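Local coordinates for protein beta-lactamase (Burkholderia cenocepacia, PDB 5E2G) that probably hydrolyses beta-lactam antibiotics, opening the lactam ring to give a substituted beta-amino acid, as a class C beta-lactamase would, at residues M44-K50 against A195-Y201; F58-S64 against P218-T224; I153-W158 against L215-A219. All coordinates share one frame; numbering follows the deposited sequence. Where two conformers were deposited one is given.

Contact 1. Residues M44-K50 against A195-Y201; sequences MSKQTGK and ADYAQGY
Tyr201 points its phenol at the bend through Ser45 and Lys46, a case of one aromatic side chain closing a surface loop onto the body of a class C beta-lactamase fold. The loop follows strand 35-42, an outermost strand of the large antiparallel sheet, while residues 197-201 run extended into the short strand 200-201, after a turn at Ala195 and Asp196. With CG of Tyr201 anti to its carbonyl carbon (chi1 -66°), the ring reaches across so that OH accepts the backbone N-H of Lys46, N to OH 2.6 Å. Met44 O and Ser45 CA sit at the ring edge. Over one face passes CD of the extended Lys46 chain, whose NZ lies 5.9 Å from the ring centroid, at most a weak cation-pi attraction. Beside the tyrosine, the backbones themselves are joined: Gln199 N gives a nearly straight bond to Met44 O, 2.9 Å and 165° at the hydrogen. The side chain of Met44, a selenomethionine, rests its CB against Ala198 CB at 4.3 Å and then bends at its last torsion, bringing the methyl CE alongside the carbonyl of Asp196. Lys50 reaches the far end of the contact, a bend at chi3 (66°) turning its ammonium group to the backbone carbonyl of Ala195, NZ to O 2.8 Å, with the donor tilted out of the carbonyl plane.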
HETATM    1  N   MSE A  44     -18.263  -0.249 -13.459  1.00 32.87           N
HETATM    2  CA  MSE A  44     -16.838  -0.267 -13.787  1.00 31.33           C
HETATM    3  C   MSE A  44     -16.413   0.851 -14.717  1.00 30.96           C
HETATM    4  O   MSE A  44     -15.252   1.272 -14.693  1.00 28.64           O
HETATM    5  CB  MSE A  44     -16.462  -1.587 -14.460  1.00 35.35           C
HETATM    6  CG  MSE A  44     -16.659  -2.826 -13.627  1.00 38.74           C
HETATM    7 SE   MSE A  44     -16.087  -4.416 -14.601  0.83 40.77          SE
HETATM    8  CE  MSE A  44     -14.475  -3.714 -15.433  1.00 36.54           C
ATOM      9  N   SER A  45     -17.345   1.299 -15.559  1.00 29.91           N
ATOM     10  CA  SER A  45     -17.038   2.224 -16.645  1.00 36.12           C
ATOM     11  C   SER A  45     -18.304   2.949 -17.074  1.00 40.10           C
ATOM     12  O   SER A  45     -19.297   2.306 -17.421  1.00 42.60           O
ATOM     13  CB  SER A  45     -16.430   1.480 -17.837  1.00 38.74           C
ATOM     14  OG  SER A  45     -16.325   2.327 -18.967  1.00 43.50           O
ATOM     15  N   LYS A  46     -18.256   4.285 -17.071  1.00 42.35           N
ATOM     16  CA  LYS A  46     -19.412   5.099 -17.438  1.00 43.53           C
ATOM     17  C   LYS A  46     -19.798   4.934 -18.897  1.00 46.40           C
ATOM     18  O   LYS A  46     -20.948   5.201 -19.262  1.00 48.63           O
ATOM     19  CB  LYS A  46     -19.136   6.577 -17.167  1.00 43.19           C
ATOM     20  CG  LYS A  46     -19.489   7.076 -15.780  1.00 44.25           C
ATOM     21  CD  LYS A  46     -19.160   8.555 -15.688  1.00 47.80           C
ATOM     22  CE  LYS A  46     -19.519   9.130 -14.340  1.00 55.12           C
ATOM     23  NZ  LYS A  46     -19.314  10.606 -14.309  1.00 60.00           N
ATOM     24  N   GLN A  47     -18.865   4.518 -19.742  1.00 49.64           N
ATOM     25  CA  GLN A  47     -19.177   4.373 -21.156  1.00 55.13           C
ATOM     26  C   GLN A  47     -19.827   3.031 -21.450  1.00 56.73           C
ATOM     27  O   GLN A  47     -20.684   2.941 -22.337  1.00 60.78           O
ATOM     28  CB  GLN A  47     -17.910   4.550 -21.991  1.00 63.01           C
ATOM     29  CG  GLN A  47     -18.108   4.366 -23.479  1.00 73.50           C
ATOM     30  CD  GLN A  47     -17.642   3.002 -23.957  1.00 78.22           C
ATOM     31  OE1 GLN A  47     -16.558   2.545 -23.593  1.00 76.87           O
ATOM     32  NE2 GLN A  47     -18.462   2.343 -24.776  1.00 81.25           N
ATOM     33  N   THR A  48     -19.460   1.989 -20.703  1.00 53.54           N
ATOM     34  CA  THR A  48     -20.006   0.654 -20.908  1.00 51.43           C
ATOM     35  C   THR A  48     -20.972   0.208 -19.820  1.00 45.82           C
ATOM     36  O   THR A  48     -21.598  -0.846 -19.974  1.00 46.91           O
ATOM     37  CB  THR A  48     -18.882  -0.382 -21.003  1.00 55.63           C
ATOM     38  OG1 THR A  48     -18.580  -0.877 -19.693  1.00 57.89           O
ATOM     39  CG2 THR A  48     -17.637   0.246 -21.597  1.00 58.57           C
ATOM     40  N   GLY A  49     -21.089   0.950 -18.720  1.00 39.27           N
ATOM     41  CA  GLY A  49     -22.079   0.659 -17.700  1.00 38.70           C
ATOM     42  C   GLY A  49     -21.993  -0.719 -17.072  1.00 36.76           C
ATOM     43  O   GLY A  49     -22.928  -1.149 -16.391  1.00 39.08           O
ATOM     44  N   LYS A  50     -20.885  -1.411 -17.288  1.00 35.07           N
ATOM     45  CA  LYS A  50     -20.709  -2.752 -16.741  1.00 37.01           C
ATOM     46  C   LYS A  50     -20.539  -2.686 -15.223  1.00 30.87           C
ATOM     47  O   LYS A  50     -19.762  -1.863 -14.727  1.00 30.04           O
ATOM     48  CB  LYS A  50     -19.501  -3.421 -17.399  1.00 43.44           C
ATOM     49  CG  LYS A  50     -19.317  -4.880 -17.018  1.00 52.85           C
ATOM     50  CD  LYS A  50     -18.416  -5.613 -18.006  1.00 58.90           C
ATOM     51  CE  LYS A  50     -16.996  -5.081 -17.956  1.00 58.34           C
ATOM     52  NZ  LYS A  50     -16.079  -5.849 -18.845  1.00 56.93           N
ATOM     53  N   ALA A 195     -10.480  -7.135 -19.790  1.00 29.14           N
ATOM     54  CA  ALA A 195     -11.922  -6.940 -19.683  1.00 31.04           C
ATOM     55  C   ALA A 195     -12.378  -6.705 -18.252  1.00 26.69           C
ATOM     56  O   ALA A 195     -13.457  -6.141 -18.048  1.00 27.88           O
ATOM     57  CB  ALA A 195     -12.663  -8.148 -20.260  1.00 32.80           C
ATOM     58  N   ASP A 196     -11.594  -7.134 -17.265  1.00 24.80           N
ATOM     59  CA  ASP A 196     -11.919  -6.943 -15.856  1.00 24.65           C
ATOM     60  C   ASP A 196     -11.474  -5.591 -15.311  1.00 25.91           C
ATOM     61  O   ASP A 196     -11.866  -5.237 -14.196  1.00 25.33           O
ATOM     62  CB  ASP A 196     -11.273  -8.048 -15.008  1.00 26.88           C
ATOM     63  CG  ASP A 196     -11.713  -9.445 -15.415  1.00 32.87           C
ATOM     64  OD1 ASP A 196     -12.774  -9.583 -16.063  1.00 38.91           O
ATOM     65  OD2 ASP A 196     -11.000 -10.411 -15.065  1.00 32.54           O
ATOM     66  N   TYR A 197     -10.682  -4.834 -16.069  1.00 27.58           N
ATOM     67  CA  TYR A 197      -9.977  -3.654 -15.576  1.00 26.96           C
ATOM     68  C   TYR A 197     -10.929  -2.466 -15.590  1.00 27.88           C
ATOM     69  O   TYR A 197     -11.312  -1.984 -16.659  1.00 31.83           O
ATOM     70  CB  TYR A 197      -8.748  -3.417 -16.450  1.00 22.16           C
ATOM     71  CG  TYR A 197      -7.688  -2.459 -15.941  1.00 24.30           C
ATOM     72  CD1 TYR A 197      -7.964  -1.508 -14.968  1.00 26.01           C
ATOM     73  CD2 TYR A 197      -6.399  -2.502 -16.465  1.00 24.85           C
ATOM     74  CE1 TYR A 197      -6.984  -0.626 -14.528  1.00 25.16           C
ATOM     75  CE2 TYR A 197      -5.419  -1.631 -16.034  1.00 23.65           C
ATOM     76  CZ  TYR A 197      -5.715  -0.695 -15.066  1.00 23.23           C
ATOM     77  OH  TYR A 197      -4.735   0.169 -14.642  1.00 23.73           O
ATOM     78  N   ALA A 198     -11.306  -1.986 -14.407  1.00 26.90           N
ATOM     79  CA  ALA A 198     -12.223  -0.863 -14.315  1.00 21.69           C
ATOM     80  C   ALA A 198     -11.598   0.391 -14.921  1.00 25.29           C
ATOM     81  O   ALA A 198     -10.383   0.490 -15.096  1.00 24.60           O
ATOM     82  CB  ALA A 198     -12.613  -0.607 -12.860  1.00 23.40           C
ATOM     83  N   GLN A 199     -12.449   1.355 -15.261  1.00 27.39           N
ATOM     84  CA  GLN A 199     -11.993   2.643 -15.761  1.00 28.51           C
ATOM     85  C   GLN A 199     -11.926   3.634 -14.608  1.00 26.06           C
ATOM     86  O   GLN A 199     -12.884   3.769 -13.841  1.00 23.99           O
ATOM     87  CB  GLN A 199     -12.917   3.169 -16.860  1.00 34.19           C
ATOM     88  CG  GLN A 199     -12.596   4.591 -17.322  1.00 40.24           C
ATOM     89  CD  GLN A 199     -11.395   4.678 -18.254  1.00 45.05           C
ATOM     90  OE1 GLN A 199     -10.420   5.370 -17.963  1.00 41.53           O
ATOM     91  NE2 GLN A 199     -11.475   3.993 -19.395  1.00 51.89           N
ATOM     92  N   GLY A 200     -10.790   4.308 -14.476  1.00 25.23           N
ATOM     93  CA  GLY A 200     -10.679   5.377 -13.512  1.00 27.94           C
ATOM     94  C   GLY A 200     -11.237   6.676 -14.045  1.00 31.97           C
ATOM     95  O   GLY A 200     -11.429   6.855 -15.247  1.00 33.66           O
ATOM     96  N   TYR A 201     -11.522   7.595 -13.128  1.00 30.71           N
ATOM     97  CA  TYR A 201     -12.093   8.879 -13.498  1.00 28.87           C
ATOM     98  C   TYR A 201     -11.484   9.969 -12.641  1.00 28.26           C
ATOM     99  O   TYR A 201     -11.469   9.866 -11.411  1.00 29.09           O
ATOM    100  CB  TYR A 201     -13.614   8.852 -13.357  1.00 32.90           C
ATOM    101  CG  TYR A 201     -14.231   7.907 -14.357  1.00 37.23           C
ATOM    102  CD1 TYR A 201     -14.581   6.609 -14.002  1.00 37.78           C
ATOM    103  CD2 TYR A 201     -14.420   8.299 -15.675  1.00 40.19           C
ATOM    104  CE1 TYR A 201     -15.124   5.736 -14.929  1.00 40.06           C
ATOM    105  CE2 TYR A 201     -14.962   7.437 -16.606  1.00 40.70           C
ATOM    106  CZ  TYR A 201     -15.312   6.158 -16.233  1.00 41.11           C
ATOM    107  OH  TYR A 201     -15.849   5.301 -17.169  1.00 41.44           O
TER

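Contact 2. Residues F58-S64 against P218-T224; sequences FEIGSVS and PAYGVRT
Ser64 and Val222 illustrate how a single hydroxyl can serve two chain segments at once. Ser64 OG accepts the N-H of Val222, N to OG 3.0 Å, and donates to the carbonyl of Gly61, OG to O 2.7 Å; Gly61 O also takes the N-H of Ser64. With OG anti to the carbonyl carbon of its own residue (chi1 -57°), the hydroxyl reaches both partners, and CB settles against Val222 CG2. A water completes the turn: it accepts from Gly61 N and donates to the carbonyls of Tyr220 and Val222, lying 2.6 Å from Tyr220 O. Val222 O has a second donor in Ile60 N, at 3.3 Å. Beyond it the chains form a short two-stranded antiparallel sheet, in which Phe58 and Thr224 are a hydrogen-bonded pair, with Phe58 N to Thr224 O 2.9 Å and Thr224 N to Phe58 O 3.0 Å. The turn carries Ser62, whose SxxK setting with Lys65 is consistent with the active-site serine of this family. Glu59 and Arg223, a non-hydrogen-bonded pair, run side by side, Glu59 CG touching Arg223 CD at 3.6 Å, their carboxylate and guanidinium planes 76° apart. The charged groups do not meet directly; Tyr197 OH bonds to both, while Glu59 OE1 also has Thr317 and Arg223 NH2 has Ile187 O. Arg223 NE turns back to Gly221 O, approaching from above the carbonyl plane. Just past the strand pair, Ile60 CD1 packs obliquely on Val222 CG1, and Ile60 CG2 meets Thr224 CG2.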
ATOM      1  N   PHE A  58      -9.084  -2.755  -9.785  1.00 22.57           N
ATOM      2  CA  PHE A  58      -8.845  -1.366  -9.423  1.00 20.89           C
ATOM      3  C   PHE A  58      -7.348  -1.134  -9.248  1.00 20.62           C
ATOM      4  O   PHE A  58      -6.620  -2.026  -8.805  1.00 20.54           O
ATOM      5  CB  PHE A  58      -9.550  -0.993  -8.117  1.00 19.57           C
ATOM      6  CG  PHE A  58     -11.041  -1.159  -8.150  1.00 21.34           C
ATOM      7  CD1 PHE A  58     -11.621  -2.405  -7.966  1.00 20.48           C
ATOM      8  CD2 PHE A  58     -11.868  -0.063  -8.326  1.00 24.59           C
ATOM      9  CE1 PHE A  58     -12.990  -2.559  -7.988  1.00 21.03           C
ATOM     10  CE2 PHE A  58     -13.244  -0.214  -8.340  1.00 24.30           C
ATOM     11  CZ  PHE A  58     -13.802  -1.468  -8.175  1.00 23.31           C
ATOM     12  N   GLU A  59      -6.890   0.070  -9.596  1.00 20.46           N
ATOM     13  CA  GLU A  59      -5.534   0.494  -9.262  1.00 16.10           C
ATOM     14  C   GLU A  59      -5.502   0.958  -7.810  1.00 15.50           C
ATOM     15  O   GLU A  59      -6.300   1.808  -7.407  1.00 16.80           O
ATOM     16  CB  GLU A  59      -5.071   1.630 -10.175  1.00 19.51           C
ATOM     17  CG  GLU A  59      -5.396   1.429 -11.636  1.00 21.08           C
ATOM     18  CD  GLU A  59      -5.170   2.675 -12.477  1.00 22.52           C
ATOM     19  OE1 GLU A  59      -4.836   3.739 -11.912  1.00 21.10           O
ATOM     20  OE2 GLU A  59      -5.339   2.584 -13.711  1.00 25.39           O
ATOM     21  N   ILE A  60      -4.578   0.408  -7.022  1.00 19.42           N
ATOM     22  CA  ILE A  60      -4.523   0.719  -5.597  1.00 19.01           C
ATOM     23  C   ILE A  60      -3.427   1.731  -5.270  1.00 17.14           C
ATOM     24  O   ILE A  60      -3.173   2.000  -4.093  1.00 16.29           O
ATOM     25  CB  ILE A  60      -4.383  -0.557  -4.744  1.00 17.11           C
ATOM     26  CG1 ILE A  60      -3.091  -1.312  -5.047  1.00 17.87           C
ATOM     27  CG2 ILE A  60      -5.574  -1.465  -4.964  1.00 15.59           C
ATOM     28  CD1 ILE A  60      -2.880  -2.514  -4.134  1.00 16.19           C
ATOM     29  N   GLY A  61      -2.790   2.316  -6.277  1.00 18.82           N
ATOM     30  CA  GLY A  61      -1.816   3.365  -6.008  1.00 19.36           C
ATOM     31  C   GLY A  61      -0.728   2.907  -5.051  1.00 19.90           C
ATOM     32  O   GLY A  61      -0.173   1.809  -5.181  1.00 19.38           O
ATOM     33  N   SER A  62      -0.439   3.752  -4.058  0.58 19.41           N
ATOM     34  CA  SER A  62       0.656   3.517  -3.125  0.58 18.40           C
ATOM     35  C   SER A  62       0.420   2.339  -2.195  0.58 15.32           C
ATOM     36  O   SER A  62       1.352   1.930  -1.499  0.58 16.14           O
ATOM     37  CB  SER A  62       0.916   4.771  -2.303  0.58 21.53           C
ATOM     38  OG  SER A  62       1.401   5.824  -3.115  0.58 24.30           O
ATOM     39  N   VAL A  63      -0.791   1.784  -2.151  1.00 14.70           N
ATOM     40  CA  VAL A  63      -0.984   0.551  -1.404  1.00 14.79           C
ATOM     41  C   VAL A  63      -0.155  -0.565  -2.034  1.00 14.93           C
ATOM     42  O   VAL A  63       0.198  -1.537  -1.359  1.00 14.71           O
ATOM     43  CB  VAL A  63      -2.486   0.194  -1.323  1.00 15.64           C
ATOM     44  CG1 VAL A  63      -2.691  -1.078  -0.517  1.00 16.94           C
ATOM     45  CG2 VAL A  63      -3.273   1.337  -0.698  1.00 17.97           C
ATOM     46  N   SER A  64       0.197  -0.426  -3.319  1.00 17.28           N
ATOM     47  CA  SER A  64       1.159  -1.330  -3.946  1.00 17.38           C
ATOM     48  C   SER A  64       2.407  -1.492  -3.090  1.00 13.95           C
ATOM     49  O   SER A  64       2.942  -2.593  -2.962  1.00 15.09           O
ATOM     50  CB  SER A  64       1.549  -0.805  -5.331  1.00 18.10           C
ATOM     51  OG  SER A  64       0.429  -0.624  -6.174  1.00 16.54           O
ATOM     52  N   PRO A 218       7.105  -1.048  -8.577  1.00 25.70           N
ATOM     53  CA  PRO A 218       7.210  -1.188  -7.118  1.00 26.99           C
ATOM     54  C   PRO A 218       6.408  -0.157  -6.353  1.00 28.86           C
ATOM     55  O   PRO A 218       6.015  -0.430  -5.214  1.00 34.80           O
ATOM     56  CB  PRO A 218       8.718  -1.031  -6.850  1.00 27.25           C
ATOM     57  CG  PRO A 218       9.384  -1.082  -8.177  1.00 26.82           C
ATOM     58  CD  PRO A 218       8.378  -0.566  -9.147  1.00 24.00           C
ATOM     59  N   ALA A 219       6.143   1.009  -6.936  1.00 23.36           N
ATOM     60  CA  ALA A 219       5.537   2.099  -6.186  1.00 24.37           C
ATOM     61  C   ALA A 219       4.020   2.142  -6.314  1.00 27.55           C
ATOM     62  O   ALA A 219       3.335   2.504  -5.353  1.00 26.36           O
ATOM     63  CB  ALA A 219       6.136   3.435  -6.636  1.00 25.90           C
ATOM     64  N   TYR A 220       3.475   1.782  -7.476  1.00 28.00           N
ATOM     65  CA  TYR A 220       2.027   1.917  -7.660  1.00 27.09           C
ATOM     66  C   TYR A 220       1.489   1.002  -8.751  1.00 24.60           C
ATOM     67  O   TYR A 220       0.425   1.300  -9.301  1.00 29.34           O
ATOM     68  CB  TYR A 220       1.673   3.369  -7.989  1.00 32.06           C
ATOM     69  CG  TYR A 220       2.481   3.964  -9.131  1.00 41.20           C
ATOM     70  CD1 TYR A 220       3.674   4.639  -8.884  1.00 41.87           C
ATOM     71  CD2 TYR A 220       2.047   3.861 -10.458  1.00 47.16           C
ATOM     72  CE1 TYR A 220       4.420   5.190  -9.919  1.00 45.41           C
ATOM     73  CE2 TYR A 220       2.787   4.418 -11.505  1.00 49.40           C
ATOM     74  CZ  TYR A 220       3.975   5.082 -11.223  1.00 48.54           C
ATOM     75  OH  TYR A 220       4.725   5.638 -12.236  1.00 50.28           O
ATOM     76  N   GLY A 221       2.175  -0.084  -9.086  1.00 22.30           N
ATOM     77  CA  GLY A 221       1.830  -0.879 -10.243  1.00 21.71           C
ATOM     78  C   GLY A 221       0.752  -1.915 -10.046  1.00 21.13           C
ATOM     79  O   GLY A 221       0.416  -2.605 -11.011  1.00 20.10           O
ATOM     80  N   VAL A 222       0.185  -2.045  -8.847  1.00 18.37           N
ATOM     81  CA  VAL A 222      -0.737  -3.141  -8.567  1.00 17.33           C
ATOM     82  C   VAL A 222      -2.146  -2.777  -9.019  1.00 17.05           C
ATOM     83  O   VAL A 222      -2.685  -1.720  -8.664  1.00 17.81           O
ATOM     84  CB  VAL A 222      -0.720  -3.525  -7.078  1.00 17.93           C
ATOM     85  CG1 VAL A 222      -1.736  -4.613  -6.832  1.00 16.48           C
ATOM     86  CG2 VAL A 222       0.659  -3.998  -6.657  1.00 16.67           C
ATOM     87  N   ARG A 223      -2.732  -3.661  -9.820  1.00 18.03           N
ATOM     88  CA  ARG A 223      -4.160  -3.729 -10.068  1.00 16.76           C
ATOM     89  C   ARG A 223      -4.677  -4.990  -9.392  1.00 20.99           C
ATOM     90  O   ARG A 223      -4.011  -6.028  -9.431  1.00 25.48           O
ATOM     91  CB  ARG A 223      -4.450  -3.770 -11.568  1.00 17.31           C
ATOM     92  CG  ARG A 223      -4.589  -2.409 -12.250  1.00 28.15           C
ATOM     93  CD  ARG A 223      -3.387  -1.484 -12.070  1.00 26.27           C
ATOM     94  NE  ARG A 223      -2.160  -1.986 -12.676  1.00 22.90           N
ATOM     95  CZ  ARG A 223      -1.745  -1.680 -13.900  1.00 26.85           C
ATOM     96  NH1 ARG A 223      -2.463  -0.879 -14.669  1.00 30.06           N
ATOM     97  NH2 ARG A 223      -0.608  -2.182 -14.357  1.00 28.22           N
ATOM     98  N   THR A 224      -5.840  -4.912  -8.749  1.00 21.72           N
ATOM     99  CA  THR A 224      -6.311  -6.056  -7.973  1.00 21.43           C
ATOM    100  C   THR A 224      -7.807  -5.927  -7.720  1.00 20.64           C
ATOM    101  O   THR A 224      -8.427  -4.907  -8.033  1.00 21.10           O
ATOM    102  CB  THR A 224      -5.530  -6.190  -6.652  1.00 25.92           C
ATOM    103  OG1 THR A 224      -5.961  -7.359  -5.939  1.00 25.88           O
ATOM    104  CG2 THR A 224      -5.732  -4.964  -5.776  1.00 28.45           C
TER
HETATM  105  O   HOH W   1      -2.149   0.879  -8.865  1.00 19.76           O

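Contact 3. Residues I153-W158 against L215-A219; sequences IGMLGW and LWQPA
Ile153 O accepts the helical N-H of Gly157, N to O 3.2 Å, and also lies close to the ring carbon CB of Pro218 on the second helix. Here, with two glycines on one helix, the backbone itself becomes the packing surface. Gly154 has no side chain to intervene, and Leu215 CB lies 3.7 Å from Gly154 CA; one turn further on, Pro218 CB lies 3.9 Å from Gly157 CA. Leu215 occupies the N-cap position of helix 216-220 with a positive phi of 56°. Its chi1 (-69°) sets CG against Gly154, and chi2 then turns CD1 to Gly154 O and the indole. In one of the two deposited conformers of Trp158, and so with some doubt, CD1 of Leu215 comes 3.5 Å from CD1 of the ring, the two side chains crossing at about a right angle. Met155 SE touches the same methyl more loosely, at 4.2 Å. The arrangement thus joins helix 150-164 to the start of helix 216-220. Leu129 of helix 126-135 touches both Leu215 and Trp158, Phe168 of helix 168-180 packs on Pro218, and Met155 continues to Leu107 of helix 104-108.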
ATOM      1  N   ILE A 153      10.397   4.127  -2.243  1.00105.12           N
ATOM      2  CA  ILE A 153       9.861   2.774  -2.343  1.00111.31           C
ATOM      3  C   ILE A 153      10.026   2.211  -3.750  1.00113.85           C
ATOM      4  O   ILE A 153      10.175   0.992  -3.918  1.00119.85           O
ATOM      5  CB  ILE A 153       8.392   2.777  -1.901  1.00115.82           C
ATOM      6  CG1 ILE A 153       7.715   1.455  -2.273  1.00117.60           C
ATOM      7  CG2 ILE A 153       7.681   3.971  -2.517  1.00118.24           C
ATOM      8  CD1 ILE A 153       8.180   0.267  -1.467  1.00117.65           C
ATOM      9  N   GLY A 154       9.989   3.070  -4.776  1.00 92.86           N
ATOM     10  CA  GLY A 154      10.392   2.627  -6.099  1.00 60.30           C
ATOM     11  C   GLY A 154      11.709   1.890  -6.039  1.00 35.50           C
ATOM     12  O   GLY A 154      11.836   0.771  -6.539  1.00 32.44           O
HETATM   13  N   MSE A 155      12.683   2.471  -5.349  1.00 24.27           N
HETATM   14  CA  MSE A 155      13.991   1.864  -5.198  1.00 20.90           C
HETATM   15  C   MSE A 155      14.024   0.708  -4.198  1.00 18.45           C
HETATM   16  O   MSE A 155      14.903  -0.127  -4.266  1.00 22.23           O
HETATM   17  CB  MSE A 155      15.014   2.924  -4.792  1.00 19.82           C
HETATM   18  CG  MSE A 155      15.472   3.794  -5.941  1.00 24.16           C
HETATM   19 SE   MSE A 155      16.114   2.751  -7.471  0.84 32.21          SE
HETATM   20  CE  MSE A 155      17.567   1.779  -6.627  1.00 25.22           C
ATOM     21  N   LEU A 156      13.085   0.643  -3.261  1.00 19.39           N
ATOM     22  CA  LEU A 156      13.063  -0.511  -2.368  1.00 18.54           C
ATOM     23  C   LEU A 156      12.775  -1.782  -3.153  1.00 16.56           C
ATOM     24  O   LEU A 156      13.444  -2.805  -2.966  1.00 15.28           O
ATOM     25  CB  LEU A 156      12.031  -0.323  -1.251  1.00 18.08           C
ATOM     26  CG  LEU A 156      11.926  -1.450  -0.210  1.00 18.71           C
ATOM     27  CD1 LEU A 156      13.219  -1.596   0.591  1.00 20.22           C
ATOM     28  CD2 LEU A 156      10.740  -1.235   0.722  1.00 21.30           C
ATOM     29  N   GLY A 157      11.787  -1.731  -4.049  1.00 16.73           N
ATOM     30  CA  GLY A 157      11.458  -2.905  -4.837  1.00 16.41           C
ATOM     31  C   GLY A 157      12.551  -3.269  -5.820  1.00 18.15           C
ATOM     32  O   GLY A 157      12.851  -4.451  -6.015  1.00 16.61           O
ATOM     33  N   TRP A 158      13.143  -2.261  -6.469  0.58 17.99           N
ATOM     34  CA  TRP A 158      14.250  -2.504  -7.388  0.58 19.53           C
ATOM     35  C   TRP A 158      15.371  -3.259  -6.696  0.58 15.97           C
ATOM     36  O   TRP A 158      15.847  -4.285  -7.194  0.58 16.03           O
ATOM     37  CB  TRP A 158      14.775  -1.176  -7.938  0.58 22.23           C
ATOM     38  CG  TRP A 158      14.923  -1.153  -9.426  0.58 25.89           C
ATOM     39  CD1 TRP A 158      13.928  -1.304 -10.345  0.58 28.26           C
ATOM     40  CD2 TRP A 158      16.130  -0.950 -10.174  0.58 27.57           C
ATOM     41  NE1 TRP A 158      14.438  -1.217 -11.619  0.58 30.59           N
ATOM     42  CE2 TRP A 158      15.787  -0.998 -11.541  0.58 30.09           C
ATOM     43  CE3 TRP A 158      17.467  -0.736  -9.822  0.58 27.11           C
ATOM     44  CZ2 TRP A 158      16.727  -0.843 -12.556  0.58 31.16           C
ATOM     45  CZ3 TRP A 158      18.400  -0.576 -10.834  0.58 27.81           C
ATOM     46  CH2 TRP A 158      18.025  -0.630 -12.184  0.58 29.73           C
ATOM     47  N   LEU A 215      10.289   3.024 -12.172  1.00 48.81           N
ATOM     48  CA  LEU A 215       9.916   2.495 -10.863  1.00 40.70           C
ATOM     49  C   LEU A 215       8.403   2.507 -10.685  1.00 39.79           C
ATOM     50  O   LEU A 215       7.899   2.729  -9.584  1.00 48.70           O
ATOM     51  CB  LEU A 215      10.578   3.272  -9.718  1.00 40.56           C
ATOM     52  CG  LEU A 215      12.083   3.211  -9.437  1.00 40.22           C
ATOM     53  CD1 LEU A 215      12.584   1.787  -9.460  1.00 37.81           C
ATOM     54  CD2 LEU A 215      12.879   4.076 -10.392  1.00 44.03           C
ATOM     55  N   TRP A 216       7.661   2.287 -11.772  1.00 30.64           N
ATOM     56  CA  TRP A 216       6.204   2.305 -11.673  1.00 33.15           C
ATOM     57  C   TRP A 216       5.665   1.042 -11.028  1.00 27.89           C
ATOM     58  O   TRP A 216       4.640   1.087 -10.343  1.00 31.52           O
ATOM     59  CB  TRP A 216       5.570   2.468 -13.055  1.00 42.21           C
ATOM     60  CG  TRP A 216       5.669   1.237 -13.924  1.00 44.81           C
ATOM     61  CD1 TRP A 216       6.683   0.918 -14.789  1.00 44.69           C
ATOM     62  CD2 TRP A 216       4.717   0.162 -14.006  1.00 42.85           C
ATOM     63  NE1 TRP A 216       6.419  -0.287 -15.402  1.00 44.95           N
ATOM     64  CE2 TRP A 216       5.218  -0.769 -14.942  1.00 42.15           C
ATOM     65  CE3 TRP A 216       3.489  -0.101 -13.382  1.00 36.08           C
ATOM     66  CZ2 TRP A 216       4.535  -1.949 -15.262  1.00 34.70           C
ATOM     67  CZ3 TRP A 216       2.811  -1.269 -13.708  1.00 29.40           C
ATOM     68  CH2 TRP A 216       3.338  -2.177 -14.637  1.00 29.21           C
ATOM     69  N   GLN A 217       6.310  -0.092 -11.263  1.00 24.84           N
ATOM     70  CA  GLN A 217       5.816  -1.342 -10.691  1.00 25.00           C
ATOM     71  C   GLN A 217       5.951  -1.374  -9.177  1.00 25.78           C
ATOM     72  O   GLN A 217       4.962  -1.709  -8.499  1.00 25.54           O
ATOM     73  CB  GLN A 217       6.539  -2.525 -11.337  1.00 28.75           C
ATOM     74  CG  GLN A 217       7.172  -2.197 -12.666  1.00 34.85           C
ATOM     75  CD  GLN A 217       7.934  -3.364 -13.239  1.00 39.61           C
ATOM     76  OE1 GLN A 217       9.088  -3.602 -12.882  1.00 40.84           O
ATOM     77  NE2 GLN A 217       7.289  -4.110 -14.130  1.00 44.18           N
ATOM     78  N   PRO A 218       7.105  -1.048  -8.577  1.00 25.70           N
ATOM     79  CA  PRO A 218       7.210  -1.188  -7.118  1.00 26.99           C
ATOM     80  C   PRO A 218       6.408  -0.157  -6.353  1.00 28.86           C
ATOM     81  O   PRO A 218       6.015  -0.430  -5.214  1.00 34.80           O
ATOM     82  CB  PRO A 218       8.718  -1.031  -6.850  1.00 27.25           C
ATOM     83  CG  PRO A 218       9.384  -1.082  -8.177  1.00 26.82           C
ATOM     84  CD  PRO A 218       8.378  -0.566  -9.147  1.00 24.00           C
ATOM     85  N   ALA A 219       6.143   1.009  -6.936  1.00 23.36           N
ATOM     86  CA  ALA A 219       5.537   2.099  -6.186  1.00 24.37           C
ATOM     87  C   ALA A 219       4.020   2.142  -6.314  1.00 27.55           C
ATOM     88  O   ALA A 219       3.335   2.504  -5.353  1.00 26.36           O
ATOM     89  CB  ALA A 219       6.136   3.435  -6.636  1.00 25.90           C
TER

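Contact 2 lies between the other two, touching both, and holds the probable active-site serine. Tyr197 of contact 1 joins contact 2 through its hydroxyl: OH lies 2.5 Å from Arg223 NH1 and 2.7 Å from Glu59 OE2, although the two contact centres are about 17 Å apart. Contacts 2 and 3 have centres about 11 Å apart and share Pro218 and Ala219 of helix 216-220; Trp216 CZ3 also packs on Arg223 NH2 at 3.6 Å. Contacts 1 and 3 do not touch, their nearest atoms being about 8 Å apart. Contact 2 holds Ser62 of the putative catalytic group with Lys65, Tyr148 and Lys313, and Ile153 of contact 3 packs against residues of that group.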